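Local coordinates for protein cytosol aminopeptidase (Staphylococcus aureus subsp. aureus, PDB 3KZW) that probably cleaves amino acids one at a time from the N-terminal end of peptides, as a metal-dependent leucyl aminopeptidase working as a hexamer, at residues I96-G101 with L112-H117; I81-F86 with F119-S124. All blocks are in the same frame, centred on the assembly; numbering follows the deposited sequence.

Contact 1: I96-G101 with L112-H117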
loop_
_atom_site.group_PDB
_atom_site.type_symbol
_atom_site.label_atom_id
_atom_site.label_comp_id
_atom_site.label_asym_id
_atom_site.label_seq_id
_atom_site.Cartn_x
_atom_site.Cartn_y
_atom_site.Cartn_z
ATOM N N ILE A 96 -13.792 -50.262 18.459
ATOM C CA ILE A 96 -13.416 -48.867 18.266
ATOM C C ILE A 96 -12.979 -48.265 19.598
ATOM O O ILE A 96 -13.744 -48.224 20.565
ATOM C CB ILE A 96 -14.553 -48.039 17.626
ATOM C CG1 ILE A 96 -14.892 -48.593 16.239
ATOM C CG2 ILE A 96 -14.157 -46.559 17.525
ATOM C CD1 ILE A 96 -16.205 -48.104 15.673
ATOM N N THR A 97 -11.733 -47.805 19.627
ATOM C CA THR A 97 -11.105 -47.285 20.830
ATOM C C THR A 97 -10.845 -45.789 20.695
ATOM O O THR A 97 -10.343 -45.330 19.667
ATOM C CB THR A 97 -9.796 -48.060 21.116
ATOM O OG1 THR A 97 -10.100 -49.219 21.900
ATOM C CG2 THR A 97 -8.770 -47.208 21.855
ATOM N N VAL A 98 -11.214 -45.035 21.729
ATOM C CA VAL A 98 -10.840 -43.626 21.835
ATOM C C VAL A 98 -10.065 -43.392 23.135
ATOM O O VAL A 98 -10.504 -43.798 24.210
ATOM C CB VAL A 98 -12.068 -42.669 21.693
ATOM C CG1 VAL A 98 -13.133 -42.956 22.747
ATOM C CG2 VAL A 98 -11.637 -41.207 21.731
ATOM N N GLY A 99 -8.901 -42.760 23.018
ATOM C CA GLY A 99 -8.043 -42.490 24.167
ATOM C C GLY A 99 -8.624 -41.465 25.123
ATOM O O GLY A 99 -9.266 -40.500 24.701
ATOM N N LEU A 100 -8.391 -41.682 26.416
ATOM C CA LEU A 100 -8.903 -40.792 27.458
ATOM C C LEU A 100 -7.783 -40.071 28.200
ATOM O O LEU A 100 -8.037 -39.113 28.931
ATOM C CB LEU A 100 -9.767 -41.566 28.455
ATOM C CG LEU A 100 -10.842 -42.525 27.934
ATOM C CD1 LEU A 100 -11.346 -43.386 29.072
ATOM C CD2 LEU A 100 -11.995 -41.788 27.269
ATOM N N GLY A 101 -6.550 -40.536 28.004
ATOM C CA GLY A 101 -5.387 -39.993 28.703
ATOM C C GLY A 101 -5.403 -40.359 30.171
ATOM O O GLY A 101 -6.002 -41.360 30.560
ATOM N N LEU A 112 -14.579 -33.009 25.400
ATOM C CA LEU A 112 -15.060 -32.532 24.100
ATOM C C LEU A 112 -14.243 -33.116 22.947
ATOM O O LEU A 112 -14.786 -33.444 21.893
ATOM C CB LEU A 112 -15.043 -31.002 24.035
ATOM C CG LEU A 112 -16.001 -30.209 24.926
ATOM C CD1 LEU A 112 -15.740 -28.722 24.772
ATOM C CD2 LEU A 112 -17.459 -30.525 24.616
ATOM N N LYS A 113 -12.939 -33.240 23.167
ATOM C CA LYS A 113 -12.030 -33.830 22.192
ATOM C C LYS A 113 -12.282 -35.333 22.039
ATOM O O LYS A 113 -12.221 -35.862 20.929
ATOM C CB LYS A 113 -10.576 -33.562 22.596
ATOM C CG LYS A 113 -9.555 -33.816 21.493
ATOM C CD LYS A 113 -8.128 -33.554 21.960
ATOM C CE LYS A 113 -7.795 -32.065 21.985
ATOM N NZ LYS A 113 -6.422 -31.816 22.512
ATOM N N ILE A 114 -12.569 -36.004 23.157
ATOM C CA ILE A 114 -12.840 -37.445 23.175
ATOM C C ILE A 114 -14.127 -37.780 22.421
ATOM O O ILE A 114 -14.099 -38.569 21.476
ATOM C CB ILE A 114 -12.891 -38.011 24.628
ATOM C CG1 ILE A 114 -11.496 -38.009 25.257
ATOM C CG2 ILE A 114 -13.462 -39.428 24.648
ATOM C CD1 ILE A 114 -11.504 -38.002 26.776
ATOM N N TRP A 115 -15.241 -37.180 22.836
ATOM C CA TRP A 115 -16.537 -37.416 22.192
ATOM C C TRP A 115 -16.555 -36.886 20.760
ATOM O O TRP A 115 -17.137 -37.506 19.867
ATOM C CB TRP A 115 -17.682 -36.790 22.997
ATOM C CG TRP A 115 -17.944 -37.439 24.324
ATOM C CD1 TRP A 115 -17.822 -36.862 25.558
ATOM C CD2 TRP A 115 -18.382 -38.787 24.555
ATOM N NE1 TRP A 115 -18.152 -37.764 26.540
ATOM C CE2 TRP A 115 -18.498 -38.953 25.955
ATOM C CE3 TRP A 115 -18.684 -39.870 23.717
ATOM C CZ2 TRP A 115 -18.906 -40.159 26.535
ATOM C CZ3 TRP A 115 -19.087 -41.071 24.295
ATOM C CH2 TRP A 115 -19.193 -41.203 25.691
ATOM N N GLY A 116 -15.907 -35.740 20.553
ATOM C CA GLY A 116 -15.827 -35.101 19.244
ATOM C C GLY A 116 -15.211 -35.987 18.182
ATOM O O GLY A 116 -15.838 -36.263 17.160
ATOM N N HIS A 117 -13.985 -36.442 18.429
ATOM C CA HIS A 117 -13.282 -37.305 17.481
ATOM C C HIS A 117 -13.978 -38.650 17.275
ATOM O O HIS A 117 -13.963 -39.199 16.169
ATOM C CB HIS A 117 -11.824 -37.519 17.897
ATOM C CG HIS A 117 -10.947 -36.324 17.682
ATOM N ND1 HIS A 117 -9.752 -36.152 18.345
ATOM C CD2 HIS A 117 -11.096 -35.236 16.889
ATOM C CE1 HIS A 117 -9.199 -35.013 17.967
ATOM N NE2 HIS A 117 -9.995 -34.437 17.084
#

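Contact 2: I81-F86 with F119-S124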
loop_
_atom_site.group_PDB
_atom_site.type_symbol
_atom_site.label_atom_id
_atom_site.label_comp_id
_atom_site.label_asym_id
_atom_site.label_seq_id
_atom_site.Cartn_x
_atom_site.Cartn_y
_atom_site.Cartn_z
ATOM N N ILE A 81 -8.195 -42.233 17.858
ATOM C CA ILE A 81 -9.024 -43.377 17.501
ATOM C C ILE A 81 -8.162 -44.572 17.097
ATOM O O ILE A 81 -7.282 -44.454 16.244
ATOM C CB ILE A 81 -10.037 -43.025 16.366
ATOM C CG1 ILE A 81 -10.880 -41.793 16.732
ATOM C CG2 ILE A 81 -10.930 -44.218 16.025
ATOM C CD1 ILE A 81 -11.799 -41.959 17.939
ATOM N N TYR A 82 -8.413 -45.712 17.737
ATOM C CA TYR A 82 -7.794 -46.984 17.369
ATOM C C TYR A 82 -8.889 -47.985 17.038
ATOM O O TYR A 82 -9.902 -48.049 17.733
ATOM C CB TYR A 82 -6.965 -47.550 18.521
ATOM C CG TYR A 82 -5.819 -46.689 18.996
ATOM C CD1 TYR A 82 -6.024 -45.672 19.934
ATOM C CD2 TYR A 82 -4.521 -46.913 18.538
ATOM C CE1 TYR A 82 -4.970 -44.882 20.382
ATOM C CE2 TYR A 82 -3.455 -46.132 18.982
ATOM C CZ TYR A 82 -3.688 -45.120 19.904
ATOM O OH TYR A 82 -2.638 -44.347 20.349
ATOM N N THR A 83 -8.693 -48.763 15.978
ATOM C CA THR A 83 -9.613 -49.856 15.667
ATOM C C THR A 83 -8.876 -51.179 15.536
ATOM O O THR A 83 -7.715 -51.212 15.130
ATOM C CB THR A 83 -10.454 -49.597 14.397
ATOM O OG1 THR A 83 -9.592 -49.372 13.276
ATOM C CG2 THR A 83 -11.375 -48.397 14.591
ATOM N N THR A 84 -9.560 -52.262 15.899
ATOM C CA THR A 84 -9.005 -53.612 15.797
ATOM C C THR A 84 -10.095 -54.680 15.764
ATOM O O THR A 84 -11.216 -54.454 16.222
ATOM C CB THR A 84 -8.006 -53.919 16.951
ATOM O OG1 THR A 84 -7.469 -55.238 16.790
ATOM C CG2 THR A 84 -8.675 -53.810 18.316
ATOM N N ALA A 85 -9.755 -55.840 15.209
ATOM C CA ALA A 85 -10.598 -57.020 15.328
ATOM C C ALA A 85 -10.517 -57.504 16.770
ATOM O O ALA A 85 -9.428 -57.593 17.340
ATOM C CB ALA A 85 -10.139 -58.105 14.373
ATOM N N PHE A 86 -11.671 -57.799 17.358
ATOM C CA PHE A 86 -11.740 -58.150 18.770
ATOM C C PHE A 86 -12.630 -59.362 18.987
ATOM O O PHE A 86 -13.829 -59.323 18.704
ATOM C CB PHE A 86 -12.244 -56.953 19.586
ATOM C CG PHE A 86 -12.066 -57.100 21.071
ATOM C CD1 PHE A 86 -10.792 -57.161 21.632
ATOM C CD2 PHE A 86 -13.173 -57.150 21.914
ATOM C CE1 PHE A 86 -10.625 -57.291 23.011
ATOM C CE2 PHE A 86 -13.018 -57.276 23.293
ATOM C CZ PHE A 86 -11.742 -57.347 23.844
ATOM N N PHE A 119 -17.428 -39.429 17.601
ATOM C CA PHE A 119 -18.640 -39.282 16.790
ATOM C C PHE A 119 -18.348 -38.903 15.334
ATOM O O PHE A 119 -19.095 -39.276 14.429
ATOM C CB PHE A 119 -19.615 -38.284 17.426
ATOM C CG PHE A 119 -20.199 -38.749 18.733
ATOM C CD1 PHE A 119 -20.762 -40.021 18.854
ATOM C CD2 PHE A 119 -20.206 -37.910 19.841
ATOM C CE1 PHE A 119 -21.306 -40.448 20.064
ATOM C CE2 PHE A 119 -20.751 -38.331 21.054
ATOM C CZ PHE A 119 -21.300 -39.599 21.164
ATOM N N GLN A 120 -17.256 -38.170 15.119
ATOM C CA GLN A 120 -16.791 -37.840 13.770
ATOM C C GLN A 120 -16.331 -39.087 13.023
ATOM O O GLN A 120 -16.600 -39.234 11.832
ATOM C CB GLN A 120 -15.665 -36.807 13.817
ATOM C CG GLN A 120 -16.148 -35.380 14.026
ATOM C CD GLN A 120 -15.018 -34.397 14.269
ATOM O OE1 GLN A 120 -13.848 -34.778 14.339
ATOM N NE2 GLN A 120 -15.365 -33.122 14.404
ATOM N N TYR A 121 -15.640 -39.979 13.732
ATOM C CA TYR A 121 -15.208 -41.251 13.159
ATOM C C TYR A 121 -16.406 -42.147 12.840
ATOM O O TYR A 121 -16.474 -42.737 11.760
ATOM C CB TYR A 121 -14.226 -41.972 14.090
ATOM C CG TYR A 121 -13.682 -43.255 13.502
ATOM C CD1 TYR A 121 -12.641 -43.233 12.577
ATOM C CD2 TYR A 121 -14.218 -44.493 13.859
ATOM C CE1 TYR A 121 -12.142 -44.406 12.025
ATOM C CE2 TYR A 121 -13.728 -45.677 13.310
ATOM C CZ TYR A 121 -12.689 -45.625 12.396
ATOM O OH TYR A 121 -12.200 -46.791 11.849
ATOM N N ILE A 122 -17.344 -42.230 13.783
ATOM C CA ILE A 122 -18.567 -43.017 13.625
ATOM C C ILE A 122 -19.339 -42.608 12.371
ATOM O O ILE A 122 -19.780 -43.469 11.608
ATOM C CB ILE A 122 -19.485 -42.914 14.889
ATOM C CG1 ILE A 122 -18.779 -43.444 16.147
ATOM C CG2 ILE A 122 -20.814 -43.639 14.681
ATOM C CD1 ILE A 122 -18.180 -44.843 16.020
ATOM N N LYS A 123 -19.482 -41.299 12.158
ATOM C CA LYS A 123 -20.230 -40.771 11.014
ATOM C C LYS A 123 -19.521 -40.961 9.676
ATOM O O LYS A 123 -20.151 -41.352 8.691
ATOM C CB LYS A 123 -20.607 -39.297 11.222
ATOM C CG LYS A 123 -21.811 -39.084 12.144
ATOM C CD LYS A 123 -23.117 -39.586 11.517
ATOM C CE LYS A 123 -24.237 -39.661 12.544
ATOM N NZ LYS A 123 -25.509 -40.143 11.945
ATOM N N SER A 124 -18.215 -40.698 9.649
ATOM C CA SER A 124 -17.430 -40.833 8.421
ATOM C C SER A 124 -17.277 -42.290 7.990
ATOM O O SER A 124 -17.046 -42.571 6.815
ATOM C CB SER A 124 -16.055 -40.182 8.574
ATOM O OG SER A 124 -15.245 -40.915 9.473
#

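Contact 1: I96-G101 with L112-H117
I114 is the helix residue that does the work here, set down on V98, G99 and L100 of the strand. The strand, 96-101, and the helix, 112-117, run almost exactly antiparallel, 170° between their directions, with their axes 8.5 Å apart at the closest. At the start of the helix segment, the carbonyl oxygen of L112 takes a hydrogen bond from Q154 NE2, which places the helix against helix 144-157. Two residues on, round on the face turned to the strand, I114 brings CG1, CG2 and CD1 to bear. CG1 stands beside the backbone N (chi1 -70°), which lets CG2, anti to that N, lie between the two strand side chains. CG2 meets V98 CG2 at 3.9 Å and L100 CD2 at 3.8 Å, and each of those side chains crosses that of I114 at about a right angle. The end of the isoleucine, CD1, reaches past to L100 CD2, also at 3.8 Å, while its CG1 rests against the carbonyl O of G99 at 3.4 Å. Polar backbone also receives apolar side chain in the other direction, for V98 CG2 lies 3.6 Å from I114 O. W115 starts away from the strand, its indole stacked on F137, which also touches V98, and packed against helix 144-157. H117 starts toward the strand, but its imidazole swings off to give ND1 to a hydrogen bond with G79 O. The setting is the first half of a beta-alpha-beta crossover, in which strand 91-101 leads into helix 108-124 and on to the parallel strand 129-133. What joins strand and helix here is methyl and methylene packing in a buried place, so the hold depends on shape and exclusion of water, with polarity confined to backbone carbonyls.

Contact 2: I81-F86 with F119-S124
The Y121 ring lies against I81 and T83, two alternate residues on the same side of strand 81-88. Packing is close at both ends of the ring. The I81 CG2 methyl is centred over its face in a CH-pi contact, 3.8 Å from the centroid and only 9° off the normal. That placement makes the methyl nearly equidistant from the near ring carbons, with Y121 CG at 3.9 Å from I81 CG2. The tyrosine gets there because its CG is anti to the backbone N (chi1 -176°), which throws the ring outward from the helix and across to the strand. The hydroxyl end is also met closely: T83 and Y121 approach from opposite directions, and the threonine methyl CG2 comes in obliquely, 3.3 Å from Y121 OH. T83 OG1 is farther off, 3.9 Å from the same OH.

The loose side is at S124, at the end of the helix segment, which is solvent-exposed. Further along the strand the neighbours are of another kind: T84 OG1 and A85 N exchange hydrogen bonds with A85 and T84 of the second subunit. Strand 81-88 is the outermost strand of its sheet within the chain, and its edge is used for this subunit contact while I81 and T83 face helix 108-124.

The contact is thus apolar over the ring and mixed at its hydroxyl: a methyl secures the aromatic face, and the hydroxyl of the partly exposed Y121 has a weak hydrogen bond with R94 NH2.

In the fold
Contacts 1 and 2 lie 10 Å apart, centre to centre, on the same helix, 108-124, which packs against two neighbouring antiparallel strands of the mixed six-stranded sheet. Along the chain the order is 81-86, 96-101, 112-117, 119-124, so contact 1 is nested within contact 2. The two are tied together directly: T97 N and Y82 O make a probable hydrogen bond between the strands, V98 CB packs on I81 CD1, and I96 CD1 meets I122 CD1 at 3.8 Å. Both fall in the N-terminal family region. Helix 108-124 packs on strand 91-101, inside the sheet, and on strand 81-88, outermost within the chain, which also touches the second subunit.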